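Local coordinates for 3-hydroxyacyl-CoA dehydrogenase (Archaeoglobus fulgidus, PDB 1ZEJ), which probably acts as an NAD-dependent oxidoreductase of the 3-hydroxyacyl-CoA dehydrogenase family and assembles as a homodimer, at residues L126-M131 / G158-L163. Numbering follows the deposited sequence.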
ATOM      1  N   LEU A 126      20.191 -17.078  -9.532  1.00 26.84           N
ATOM      2  CA  LEU A 126      18.986 -16.278  -9.444  1.00 28.44           C
ATOM      3  C   LEU A 126      19.138 -15.211  -8.378  1.00 28.70           C
ATOM      4  O   LEU A 126      20.100 -15.221  -7.592  1.00 28.72           O
ATOM      5  CB  LEU A 126      17.802 -17.205  -9.229  1.00 27.95           C
ATOM      6  CG  LEU A 126      17.276 -17.799  -7.929  1.00 33.13           C
ATOM      7  CD1 LEU A 126      16.520 -19.110  -8.160  1.00 30.98           C
ATOM      8  CD2 LEU A 126      18.171 -17.827  -6.763  1.00 36.42           C
ATOM      9  N   GLY A 127      18.192 -14.301  -8.343  1.00 29.04           N
ATOM     10  CA  GLY A 127      18.200 -13.224  -7.356  1.00 29.77           C
ATOM     11  C   GLY A 127      17.348 -13.712  -6.204  1.00 30.98           C
ATOM     12  O   GLY A 127      16.310 -14.354  -6.410  1.00 27.83           O
ATOM     13  N   VAL A 128      17.778 -13.411  -4.980  1.00 31.85           N
ATOM     14  CA  VAL A 128      16.909 -13.635  -3.785  1.00 33.53           C
ATOM     15  C   VAL A 128      16.937 -12.346  -2.985  1.00 34.44           C
ATOM     16  O   VAL A 128      17.986 -12.029  -2.355  1.00 38.21           O
ATOM     17  CB  VAL A 128      17.334 -14.848  -2.915  1.00 33.74           C
ATOM     18  CG1 VAL A 128      16.543 -14.956  -1.670  1.00 36.86           C
ATOM     19  CG2 VAL A 128      17.221 -16.126  -3.649  1.00 35.62           C
ATOM     20  N   HIS A 129      15.808 -11.630  -3.006  1.00 31.41           N
ATOM     21  CA  HIS A 129      15.607 -10.315  -2.458  1.00 31.03           C
ATOM     22  C   HIS A 129      14.932 -10.407  -1.082  1.00 30.05           C
ATOM     23  O   HIS A 129      13.758 -10.747  -0.951  1.00 27.90           O
ATOM     24  CB  HIS A 129      14.775  -9.519  -3.469  1.00 32.03           C
ATOM     25  CG  HIS A 129      14.430  -8.136  -3.048  1.00 32.30           C
ATOM     26  ND1 HIS A 129      13.264  -7.518  -3.454  1.00 31.35           N
ATOM     27  CD2 HIS A 129      15.100  -7.227  -2.286  1.00 33.12           C
ATOM     28  CE1 HIS A 129      13.214  -6.303  -2.928  1.00 35.51           C
ATOM     29  NE2 HIS A 129      14.312  -6.110  -2.208  1.00 32.71           N
ATOM     30  N   TRP A 130      15.761 -10.234  -0.061  1.00 28.90           N
ATOM     31  CA  TRP A 130      15.349 -10.280   1.325  1.00 27.88           C
ATOM     32  C   TRP A 130      14.946  -8.902   1.721  1.00 28.60           C
ATOM     33  O   TRP A 130      15.461  -7.928   1.201  1.00 27.82           O
ATOM     34  CB  TRP A 130      16.522 -10.681   2.221  1.00 28.48           C
ATOM     35  CG  TRP A 130      17.055 -12.079   2.016  1.00 28.06           C
ATOM     36  CD1 TRP A 130      17.918 -12.482   1.038  1.00 29.66           C
ATOM     37  CD2 TRP A 130      16.799 -13.232   2.815  1.00 27.76           C
ATOM     38  NE1 TRP A 130      18.214 -13.801   1.179  1.00 29.75           N
ATOM     39  CE2 TRP A 130      17.523 -14.293   2.254  1.00 28.00           C
ATOM     40  CE3 TRP A 130      16.016 -13.476   3.939  1.00 28.10           C
ATOM     41  CZ2 TRP A 130      17.511 -15.580   2.796  1.00 31.42           C
ATOM     42  CZ3 TRP A 130      16.016 -14.756   4.493  1.00 29.66           C
ATOM     43  CH2 TRP A 130      16.742 -15.795   3.913  1.00 29.71           C
HETATM   44  N   MSE A 131      14.035  -8.797   2.684  1.00 28.66           N
HETATM   45  CA  MSE A 131      13.602  -7.489   3.182  1.00 29.73           C
HETATM   46  C   MSE A 131      14.396  -7.188   4.462  1.00 30.13           C
HETATM   47  O   MSE A 131      15.194  -7.997   4.926  1.00 32.22           O
HETATM   48  CB  MSE A 131      12.087  -7.465   3.419  1.00 28.58           C
HETATM   49  CG  MSE A 131      11.246  -8.050   2.306  1.00 30.00           C
HETATM   50 SE   MSE A 131      11.381  -7.047   0.634  1.00 34.66          SE
HETATM   51  CE  MSE A 131      11.227  -8.504  -0.702  1.00 33.08           C
ATOM     52  N   GLY A 158      11.686 -23.921  -2.013  1.00 30.44           N
ATOM     53  CA  GLY A 158      11.461 -24.897  -0.947  1.00 30.87           C
ATOM     54  C   GLY A 158      12.310 -24.580   0.288  1.00 30.14           C
ATOM     55  O   GLY A 158      11.802 -24.548   1.398  1.00 30.60           O
ATOM     56  N   PHE A 159      13.591 -24.312   0.080  1.00 29.84           N
ATOM     57  CA  PHE A 159      14.486 -23.890   1.161  1.00 28.94           C
ATOM     58  C   PHE A 159      13.906 -22.697   1.918  1.00 28.16           C
ATOM     59  O   PHE A 159      13.805 -22.684   3.145  1.00 27.81           O
ATOM     60  CB  PHE A 159      15.848 -23.518   0.576  1.00 29.43           C
ATOM     61  CG  PHE A 159      16.781 -22.871   1.567  1.00 29.39           C
ATOM     62  CD1 PHE A 159      17.446 -23.628   2.519  1.00 33.69           C
ATOM     63  CD2 PHE A 159      16.985 -21.515   1.561  1.00 32.34           C
ATOM     64  CE1 PHE A 159      18.301 -23.017   3.446  1.00 34.11           C
ATOM     65  CE2 PHE A 159      17.843 -20.913   2.480  1.00 32.12           C
ATOM     66  CZ  PHE A 159      18.494 -21.660   3.400  1.00 32.55           C
ATOM     67  N   LEU A 160      13.532 -21.661   1.184  1.00 28.35           N
ATOM     68  CA  LEU A 160      13.022 -20.455   1.835  1.00 28.39           C
ATOM     69  C   LEU A 160      11.684 -20.706   2.537  1.00 28.96           C
ATOM     70  O   LEU A 160      11.468 -20.218   3.634  1.00 29.07           O
ATOM     71  CB  LEU A 160      12.884 -19.328   0.825  1.00 28.25           C
ATOM     72  CG  LEU A 160      14.183 -18.783   0.263  1.00 27.41           C
ATOM     73  CD1 LEU A 160      13.900 -17.836  -0.871  1.00 29.34           C
ATOM     74  CD2 LEU A 160      14.895 -18.080   1.343  1.00 31.69           C
ATOM     75  N   ARG A 161      10.807 -21.475   1.914  1.00 31.60           N
ATOM     76  CA  ARG A 161       9.496 -21.769   2.516  1.00 33.70           C
ATOM     77  C   ARG A 161       9.697 -22.547   3.819  1.00 32.73           C
ATOM     78  O   ARG A 161       9.079 -22.250   4.854  1.00 32.85           O
ATOM     79  CB  ARG A 161       8.597 -22.558   1.550  1.00 34.00           C
ATOM     80  CG  ARG A 161       7.993 -21.703   0.437  1.00 37.58           C
ATOM     81  CD  ARG A 161       6.755 -22.278  -0.177  1.00 39.18           C
ATOM     82  NE  ARG A 161       6.230 -21.437  -1.269  1.00 43.71           N
ATOM     83  CZ  ARG A 161       5.633 -20.237  -1.121  1.00 48.06           C
ATOM     84  NH1 ARG A 161       5.488 -19.631   0.091  1.00 46.10           N
ATOM     85  NH2 ARG A 161       5.196 -19.616  -2.221  1.00 48.84           N
ATOM     86  N   GLU A 162      10.596 -23.514   3.792  1.00 32.85           N
ATOM     87  CA  GLU A 162      10.811 -24.354   4.972  1.00 33.52           C
ATOM     88  C   GLU A 162      11.469 -23.561   6.093  1.00 33.63           C
ATOM     89  O   GLU A 162      11.375 -23.916   7.247  1.00 32.36           O
ATOM     90  CB  GLU A 162      11.631 -25.601   4.627  1.00 33.50           C
ATOM     91  CG  GLU A 162      10.842 -26.597   3.812  1.00 36.40           C
ATOM     92  N   LEU A 163      12.093 -22.442   5.739  1.00 33.34           N
ATOM     93  CA  LEU A 163      12.636 -21.540   6.722  1.00 33.82           C
ATOM     94  C   LEU A 163      11.558 -20.693   7.381  1.00 33.09           C
ATOM     95  O   LEU A 163      11.831 -19.991   8.369  1.00 34.00           O
ATOM     96  CB  LEU A 163      13.672 -20.637   6.039  1.00 34.24           C
ATOM     97  CG  LEU A 163      14.858 -20.075   6.778  1.00 36.10           C
ATOM     98  CD1 LEU A 163      15.730 -21.162   7.399  1.00 35.45           C
ATOM     99  CD2 LEU A 163      15.657 -19.281   5.730  1.00 36.08           C
TER
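Leu160 sets its forked end against the joint surface of Val128 and Trp130, one methyl to each. CD1 of Leu160 meets CG1 of Val128 tip to tip at 4.0 Å. The other prong, CD2 of Leu160, comes obliquely onto the far end of the indole, 3.9 Å from CZ2 of Trp130 and equally near its CH2. Three residues on, Leu163 meets the same corner: its CD2 lies at the ring edge, near the indole plane, 4.1 Å from CH2 of Trp130. The outer corner of the six-membered ring, at CH2, thus rests in the shallow notch between the CD2 methyls of Leu160 and Leu163. It reaches there because CG of Trp130 is anti to the carbonyl carbon (chi1 -65°), which lays the indole out toward the helix although its CB does not point there. The touching surfaces are all apolar and buried, and the CA atoms of Val128 and Leu160 remain 9.7 Å apart, a separation that the side chains bridge. Met23, Ile27 and Ala30 of helix 22-32 also pack on the indole, while Val140 of the adjoining strand touches both Val128 and Trp130. His129, predicted to be important for catalysis, lies outside this apolar patch and hydrogen-bonds through ND1 to Glu141. Helix 150-162 connects parallel strands 139-144 and 166-171 and here packs on neighbouring strand 125-130, helix-on-sheet layering characteristic of this family's Rossmann-like NAD-binding domain.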